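Local coordinates for Exo beta-1,2-glucooligosaccharide sophorohydrolase (non-reducing end) (Parabacteroides distasonis ATCC 8503, PDB 5Z06), which hydrolyses linear beta-1,2-glucan and beta-1,2-glucooligosaccharides of four or more glucose units as an exo-type glycoside hydrolase, releasing sophorose from the non-reducing end, at residues Q568-E573 and P602-D607; Q598-E601 and D607-T610; R649-F652 and N657-S660. One frame throughout, in Å; residues are numbered along the deposited sequence.

Interaction 1. Residues Q568-E573 and P602-D607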
loop_
_atom_site.group_PDB
_atom_site.type_symbol
_atom_site.label_atom_id
_atom_site.label_comp_id
_atom_site.label_asym_id
_atom_site.label_seq_id
_atom_site.Cartn_x
_atom_site.Cartn_y
_atom_site.Cartn_z
ATOM N N GLN A 568 8.473 -3.546 -19.369
ATOM C CA GLN A 568 8.658 -2.194 -19.852
ATOM C C GLN A 568 8.208 -2.058 -21.299
ATOM O O GLN A 568 7.573 -1.055 -21.663
ATOM C CB GLN A 568 10.103 -1.712 -19.737
ATOM C CG GLN A 568 10.240 -0.228 -20.054
ATOM C CD GLN A 568 11.656 0.222 -20.285
ATOM O OE1 GLN A 568 12.458 -0.514 -20.809
ATOM N NE2 GLN A 568 11.950 1.469 -19.939
ATOM N N ARG A 569 8.541 -3.038 -22.126
ATOM C CA ARG A 569 8.231 -2.915 -23.562
ATOM C C ARG A 569 6.765 -3.016 -23.868
ATOM O O ARG A 569 6.284 -2.369 -24.794
ATOM C CB ARG A 569 9.010 -3.907 -24.394
ATOM C CG ARG A 569 10.461 -3.498 -24.424
ATOM C CD ARG A 569 11.313 -4.637 -24.872
ATOM N NE ARG A 569 12.717 -4.268 -24.783
ATOM C CZ ARG A 569 13.702 -4.975 -25.319
ATOM N NH1 ARG A 569 13.426 -6.073 -26.015
ATOM N NH2 ARG A 569 14.958 -4.573 -25.177
ATOM N N TYR A 570 6.073 -3.834 -23.094
ATOM C CA TYR A 570 4.625 -3.882 -23.130
ATOM C C TYR A 570 4.058 -2.502 -22.802
ATOM O O TYR A 570 3.080 -2.046 -23.404
ATOM C CB TYR A 570 4.110 -4.885 -22.112
ATOM C CG TYR A 570 2.634 -4.763 -21.895
ATOM C CD1 TYR A 570 2.119 -3.862 -20.960
ATOM C CD2 TYR A 570 1.723 -5.517 -22.662
ATOM C CE1 TYR A 570 0.756 -3.726 -20.774
ATOM C CE2 TYR A 570 0.351 -5.393 -22.465
ATOM C CZ TYR A 570 -0.135 -4.504 -21.515
ATOM O OH TYR A 570 -1.502 -4.360 -21.330
ATOM N N CYS A 571 4.642 -1.885 -21.787
ATOM C CA CYS A 571 4.124 -0.634 -21.264
ATOM C C CYS A 571 4.401 0.484 -22.259
ATOM O O CYS A 571 3.546 1.331 -22.484
ATOM C CB CYS A 571 4.694 -0.325 -19.877
ATOM S SG CYS A 571 4.037 -1.428 -18.623
ATOM N N ILE A 572 5.562 0.449 -22.896
ATOM C CA ILE A 572 5.868 1.448 -23.905
ATOM C C ILE A 572 4.864 1.268 -25.052
ATOM O O ILE A 572 4.164 2.210 -25.452
ATOM C CB ILE A 572 7.314 1.363 -24.381
ATOM C CG1 ILE A 572 8.274 1.666 -23.210
ATOM C CG2 ILE A 572 7.582 2.381 -25.495
ATOM C CD1 ILE A 572 9.684 1.176 -23.457
ATOM N N GLU A 573 4.773 0.038 -25.527
ATOM C CA GLU A 573 3.833 -0.299 -26.572
ATOM C C GLU A 573 2.433 0.162 -26.207
ATOM O O GLU A 573 1.762 0.758 -27.038
ATOM C CB GLU A 573 3.878 -1.784 -26.869
ATOM C CG GLU A 573 2.948 -2.205 -28.001
ATOM C CD GLU A 573 3.371 -3.516 -28.608
ATOM O OE1 GLU A 573 4.570 -3.660 -28.921
ATOM O OE2 GLU A 573 2.521 -4.406 -28.735
ATOM N N PRO A 602 2.032 -7.532 -17.817
ATOM C CA PRO A 602 2.077 -6.932 -19.151
ATOM C C PRO A 602 1.343 -7.830 -20.156
ATOM O O PRO A 602 1.944 -8.413 -21.071
ATOM C CB PRO A 602 3.584 -6.823 -19.435
ATOM C CG PRO A 602 4.194 -7.956 -18.680
ATOM C CD PRO A 602 3.327 -8.162 -17.457
ATOM N N MET A 603 0.037 -7.917 -19.957
ATOM C CA MET A 603 -0.872 -8.694 -20.784
ATOM C C MET A 603 -2.205 -7.948 -20.746
ATOM O O MET A 603 -2.619 -7.534 -19.651
ATOM C CB MET A 603 -1.060 -10.087 -20.174
ATOM C CG MET A 603 0.169 -10.987 -20.243
ATOM S SD MET A 603 0.622 -11.421 -21.936
ATOM C CE MET A 603 -0.679 -12.609 -22.288
ATOM N N PRO A 604 -2.892 -7.794 -21.908
ATOM C CA PRO A 604 -4.174 -7.047 -21.945
ATOM C C PRO A 604 -5.165 -7.389 -20.858
ATOM O O PRO A 604 -5.775 -6.502 -20.283
ATOM C CB PRO A 604 -4.754 -7.415 -23.308
ATOM C CG PRO A 604 -3.535 -7.611 -24.176
ATOM C CD PRO A 604 -2.431 -8.120 -23.275
ATOM N N HIS A 605 -5.300 -8.672 -20.567
ATOM C CA HIS A 605 -6.297 -9.149 -19.594
ATOM C C HIS A 605 -5.885 -8.932 -18.128
ATOM O O HIS A 605 -6.659 -9.235 -17.213
ATOM C CB HIS A 605 -6.610 -10.619 -19.845
ATOM C CG HIS A 605 -5.549 -11.556 -19.352
ATOM N ND1 HIS A 605 -4.272 -11.563 -19.862
ATOM C CD2 HIS A 605 -5.574 -12.497 -18.376
ATOM C CE1 HIS A 605 -3.561 -12.485 -19.242
ATOM N NE2 HIS A 605 -4.320 -13.053 -18.317
ATOM N N ARG A 606 -4.674 -8.434 -17.905
ATOM C CA ARG A 606 -4.189 -8.131 -16.586
ATOM C C ARG A 606 -3.618 -6.722 -16.612
ATOM O O ARG A 606 -2.651 -6.413 -15.911
ATOM C CB ARG A 606 -3.135 -9.171 -16.182
ATOM C CG ARG A 606 -3.697 -10.576 -16.030
ATOM C CD ARG A 606 -4.359 -10.802 -14.669
ATOM N NE ARG A 606 -5.025 -12.104 -14.626
ATOM C CZ ARG A 606 -6.294 -12.340 -14.962
ATOM N NH1 ARG A 606 -7.116 -11.355 -15.320
ATOM N NH2 ARG A 606 -6.762 -13.583 -14.891
ATOM N N ASP A 607 -4.228 -5.854 -17.419
ATOM C CA ASP A 607 -3.837 -4.441 -17.447
ATOM C C ASP A 607 -5.086 -3.592 -17.612
ATOM O O ASP A 607 -5.854 -3.800 -18.539
ATOM C CB ASP A 607 -2.890 -4.210 -18.600
ATOM C CG ASP A 607 -2.348 -2.817 -18.642
ATOM O OD1 ASP A 607 -2.350 -2.140 -17.600
ATOM O OD2 ASP A 607 -1.899 -2.400 -19.731
#
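Tyr570 reaches from its helix across Pro602 to Asp607, and its phenol ring carries nearly the whole contact. The hydroxyl OH donates to Asp607 OD2 at 2.6 Å. It meets that oxygen on the anti side, close to the carboxylate plane, while ring and carboxylate planes stand 64° apart. Along the way one ring face lies on the backbone of the facing loop: Pro602 CA sits 3.5 Å above the ring plane over its centre, and Met603 N lies over the same face nearer the rim. Pro602 CB packs 3.3 Å from Tyr570 CB, and Pro604 CD flanks the ring edge 4.0 Å from Tyr570 CE2. The reach is set by the first torsion, which places CG anti to the backbone N (chi1 168°) and sends the ring out from the helix.

A second shell fixes both polar ends. Tyr570 OH is also hydrogen-bonded to Gln575 NE2, and Asp607 OD1 to Tyr581 OH, so each carboxylate oxygen is held by a different tyrosine. Asn530 ND2 holds the carbonyl of Pro602. Within the loop, Arg606 N bonds to Met603 O at 2.8 Å, closing the short 3-10 turn at 604-605. The contact thus docks the C-terminal end of helix 556-573 on the loop that runs from strand 597-599 to strand 610-611.

Interaction 2. Residues Q598-E601 and D607-T610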
loop_
_atom_site.group_PDB
_atom_site.type_symbol
_atom_site.label_atom_id
_atom_site.label_comp_id
_atom_site.label_asym_id
_atom_site.label_seq_id
_atom_site.Cartn_x
_atom_site.Cartn_y
_atom_site.Cartn_z
ATOM N N GLN A 598 -5.632 -6.904 -7.460
ATOM C CA GLN A 598 -5.402 -7.320 -8.840
ATOM C C GLN A 598 -3.943 -7.680 -9.022
ATOM O O GLN A 598 -3.062 -7.012 -8.467
ATOM C CB GLN A 598 -5.828 -6.229 -9.818
ATOM C CG GLN A 598 -5.317 -4.837 -9.507
ATOM C CD GLN A 598 -5.700 -3.834 -10.585
ATOM O OE1 GLN A 598 -6.767 -3.918 -11.184
ATOM N NE2 GLN A 598 -4.830 -2.874 -10.827
ATOM N N ALA A 599 -3.694 -8.743 -9.772
ATOM C CA ALA A 599 -2.336 -9.224 -9.993
ATOM C C ALA A 599 -1.972 -8.853 -11.426
ATOM O O ALA A 599 -2.049 -9.674 -12.307
ATOM C CB ALA A 599 -2.256 -10.733 -9.740
ATOM N N GLN A 600 -1.607 -7.591 -11.660
ATOM C CA GLN A 600 -1.450 -7.107 -13.020
ATOM C C GLN A 600 -0.206 -7.640 -13.661
ATOM O O GLN A 600 0.785 -7.981 -12.987
ATOM C CB GLN A 600 -1.454 -5.572 -13.073
ATOM C CG GLN A 600 -2.717 -4.919 -12.552
ATOM C CD GLN A 600 -3.970 -5.414 -13.252
ATOM O OE1 GLN A 600 -4.354 -6.567 -13.089
ATOM N NE2 GLN A 600 -4.612 -4.535 -14.024
ATOM N N GLU A 601 -0.263 -7.715 -14.982
ATOM C CA GLU A 601 0.842 -8.254 -15.792
ATOM C C GLU A 601 0.903 -7.448 -17.072
ATOM O O GLU A 601 -0.097 -6.823 -17.425
ATOM C CB GLU A 601 0.594 -9.726 -16.178
ATOM C CG GLU A 601 0.031 -10.618 -15.097
ATOM C CD GLU A 601 -0.363 -11.987 -15.634
ATOM O OE1 GLU A 601 0.048 -12.334 -16.764
ATOM O OE2 GLU A 601 -1.067 -12.707 -14.899
ATOM N N ASP A 607 -4.228 -5.854 -17.419
ATOM C CA ASP A 607 -3.837 -4.441 -17.447
ATOM C C ASP A 607 -5.086 -3.592 -17.612
ATOM O O ASP A 607 -5.854 -3.800 -18.539
ATOM C CB ASP A 607 -2.890 -4.210 -18.600
ATOM C CG ASP A 607 -2.348 -2.817 -18.642
ATOM O OD1 ASP A 607 -2.350 -2.140 -17.600
ATOM O OD2 ASP A 607 -1.899 -2.400 -19.731
ATOM N N ASN A 608 -5.274 -2.635 -16.713
ATOM C CA ASN A 608 -6.417 -1.731 -16.772
ATOM C C ASN A 608 -5.983 -0.286 -16.523
ATOM O O ASN A 608 -6.801 0.556 -16.172
ATOM C CB ASN A 608 -7.475 -2.176 -15.758
ATOM C CG ASN A 608 -6.936 -2.200 -14.348
ATOM O OD1 ASN A 608 -5.844 -1.685 -14.073
ATOM N ND2 ASN A 608 -7.679 -2.798 -13.451
ATOM N N GLY A 609 -4.708 0.002 -16.717
ATOM C CA GLY A 609 -4.174 1.355 -16.530
ATOM C C GLY A 609 -3.522 1.601 -15.191
ATOM O O GLY A 609 -2.964 2.673 -14.951
ATOM N N THR A 610 -3.563 0.590 -14.343
ATOM C CA THR A 610 -3.069 0.710 -12.997
ATOM C C THR A 610 -1.621 0.306 -12.944
ATOM O O THR A 610 -1.279 -0.827 -13.281
ATOM C CB THR A 610 -3.822 -0.210 -12.066
ATOM O OG1 THR A 610 -5.203 0.069 -12.210
ATOM C CG2 THR A 610 -3.371 -0.006 -10.620
HETATM O O HOH W 1 -2.808 -2.339 -14.940
#
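Gln598 extends from its strand toward Asn608 and Thr610. Its CB leads to a CG set between the backbone N and the carbonyl carbon (chi1 49°), and from there the chain runs straight out to the amide carbon CD, 3.6 Å from Asn608 ND2. At the tip the two branches part. OE1 accepts from Asn608 ND2 at 2.7 Å, in its own carbonyl plane and on a lone pair, with the two amide planes 34° apart. NE2 instead lies against the aliphatic part of Thr610, 3.1 Å from CB.

Asn608 is steadied in turn by its own segment. Its OD1 accepts from both Thr610 OG1, at 2.6 Å and above the carbonyl plane, and Thr610 N, and this pair of bonds fixes the amide's rotation, turning ND2 toward Gln598. Gln600 approaches Asn608 at about a right angle; its NE2 donates to water 1 at 3.0 Å, and the same water accepts from Asn608 N and can donate to Thr610 O, bridging the two segments. Gln600 OE1 binds a glycerol, probably from the crystallisation liquor, that may mark a pocket. The bond from Thr610 N back to Asn608 OD1 defines an Asx turn, here leading the loop into strand 610-611.

Interaction 3. Residues R649-F652 and N657-S660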
loop_
_atom_site.group_PDB
_atom_site.type_symbol
_atom_site.label_atom_id
_atom_site.label_comp_id
_atom_site.label_asym_id
_atom_site.label_seq_id
_atom_site.Cartn_x
_atom_site.Cartn_y
_atom_site.Cartn_z
ATOM N N ARG A 649 3.047 6.173 -3.482
ATOM C CA ARG A 649 1.799 5.501 -3.195
ATOM C C ARG A 649 1.751 4.173 -3.914
ATOM O O ARG A 649 2.431 3.961 -4.900
ATOM C CB ARG A 649 0.619 6.384 -3.558
ATOM C CG ARG A 649 0.631 7.630 -2.708
ATOM C CD ARG A 649 -0.609 8.468 -2.866
ATOM N NE ARG A 649 -0.380 9.728 -2.184
ATOM C CZ ARG A 649 -0.485 9.900 -0.872
ATOM N NH1 ARG A 649 -0.836 8.890 -0.067
ATOM N NH2 ARG A 649 -0.242 11.099 -0.366
ATOM N N ASP A 650 0.965 3.262 -3.387
ATOM C CA ASP A 650 1.025 1.881 -3.829
ATOM C C ASP A 650 0.801 1.679 -5.322
ATOM O O ASP A 650 1.446 0.834 -5.937
ATOM C CB ASP A 650 0.015 1.057 -3.080
ATOM C CG ASP A 650 0.270 -0.407 -3.213
ATOM O OD1 ASP A 650 1.434 -0.808 -3.008
ATOM O OD2 ASP A 650 -0.694 -1.155 -3.503
ATOM N N ALA A 651 -0.108 2.466 -5.884
ATOM C CA ALA A 651 -0.481 2.346 -7.266
ATOM C C ALA A 651 -1.233 3.563 -7.693
ATOM O O ALA A 651 -1.805 4.268 -6.875
ATOM C CB ALA A 651 -1.361 1.112 -7.488
ATOM N N PHE A 652 -1.300 3.741 -8.996
ATOM C CA PHE A 652 -2.088 4.796 -9.564
ATOM C C PHE A 652 -2.613 4.404 -10.938
ATOM O O PHE A 652 -2.031 3.562 -11.644
ATOM C CB PHE A 652 -1.248 6.080 -9.630
ATOM C CG PHE A 652 -0.111 6.016 -10.604
ATOM C CD1 PHE A 652 1.028 5.281 -10.321
ATOM C CD2 PHE A 652 -0.160 6.732 -11.800
ATOM C CE1 PHE A 652 2.080 5.244 -11.211
ATOM C CE2 PHE A 652 0.892 6.704 -12.692
ATOM C CZ PHE A 652 2.014 5.951 -12.403
ATOM N N ASN A 657 -8.133 8.169 -13.218
ATOM C CA ASN A 657 -7.824 9.234 -12.255
ATOM C C ASN A 657 -7.970 8.765 -10.795
ATOM O O ASN A 657 -8.747 9.298 -9.997
ATOM C CB ASN A 657 -8.645 10.499 -12.499
ATOM C CG ASN A 657 -8.034 11.689 -11.806
ATOM O OD1 ASN A 657 -6.836 11.810 -11.797
ATOM N ND2 ASN A 657 -8.839 12.517 -11.168
ATOM N N TRP A 658 -7.173 7.748 -10.488
ATOM C CA TRP A 658 -7.157 7.074 -9.209
ATOM C C TRP A 658 -5.708 6.943 -8.719
ATOM O O TRP A 658 -4.789 6.713 -9.489
ATOM C CB TRP A 658 -7.787 5.694 -9.374
ATOM C CG TRP A 658 -7.774 4.879 -8.140
ATOM C CD1 TRP A 658 -8.713 4.852 -7.158
ATOM C CD2 TRP A 658 -6.749 3.977 -7.743
ATOM N NE1 TRP A 658 -8.344 3.972 -6.171
ATOM C CE2 TRP A 658 -7.144 3.416 -6.511
ATOM C CE3 TRP A 658 -5.542 3.579 -8.315
ATOM C CZ2 TRP A 658 -6.375 2.484 -5.843
ATOM C CZ3 TRP A 658 -4.781 2.662 -7.658
ATOM C CH2 TRP A 658 -5.201 2.118 -6.429
ATOM N N VAL A 659 -5.523 7.094 -7.425
ATOM C CA VAL A 659 -4.291 6.707 -6.765
ATOM C C VAL A 659 -4.650 5.979 -5.485
ATOM O O VAL A 659 -5.657 6.245 -4.850
ATOM C CB VAL A 659 -3.356 7.916 -6.523
ATOM C CG1 VAL A 659 -3.987 8.918 -5.573
ATOM C CG2 VAL A 659 -1.992 7.456 -5.991
ATOM N N SER A 660 -3.817 5.030 -5.130
ATOM C CA SER A 660 -4.048 4.222 -3.974
ATOM C C SER A 660 -4.056 5.074 -2.725
ATOM O O SER A 660 -3.230 5.981 -2.588
ATOM C CB SER A 660 -2.947 3.185 -3.853
ATOM O OG SER A 660 -3.151 2.433 -2.713
HETATM O O HOH W 2 -1.271 6.206 -0.590
HETATM O O HOH W 3 -3.119 -0.146 -3.951
#
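Ala651 and Ser660 share the direct backbone hydrogen bond of this contact, Ser660 N to Ala651 O at 2.8 Å, with an N-H...O angle of 165°. Beside it, Phe652 and Val659 form an antiparallel non-hydrogen-bonded pair, and Phe652 CA makes a CA-H...O contact of 3.3 Å with Trp658 O.

Two waters extend the polar network. Water 2 accepts from Arg649 NH1 and donates to Ser660 O, while water 3 accepts from Ser660 OG and donates to Asp650 OD2. The other carboxylate oxygen of Asp650 is taken by Asn667.

Apolar packing fills in around these bonds. Val659 CG2, anti to the backbone N, lies 3.6 Å from Arg649 CD and 4.0 Å from Phe652 CB. Trp658 brings the edge of its six-membered ring to Ala651, with CZ3 3.8 Å from Ala651 CB, while its NE1 bonds to Tyr22 OH. Were Trp658 replaced by an alanine, a gap is likely to open beside Ala651 CB, and the Tyr22 hydroxyl would probably lose its indole partner.

Asn657 and Trp658, both facing Asn653, form a G1 beta bulge. Strand 652-653 is central in a three-stranded antiparallel sheet, between 610-611 and 658-659, with helix 639-642 packing on Phe652 and Val659.

From the N terminus, helix 556-573 comes first, and interaction 1 closes a long loop when 602-607 returns to its end. The hairpin strands 590-592 and 597-599 lie inside that span. Interaction 2 opens inside it at 598-601 and ends on the same stretch, its 607-610 side starting at the shared Asp607, so the shorter loop nests almost wholly within the longer one; Arg606 O also probably bonds to Glu601 N. Interaction 3 follows in series, a tight closure from 649-652 to 657-660. Though separate in sequence, it meets interaction 2 through Thr610 CG2, which packs 3.9 Å from Ala651 CB. Together they connect helix 556-573, through the loop between strands 597-599 and 610-611, to the small three-stranded sheet.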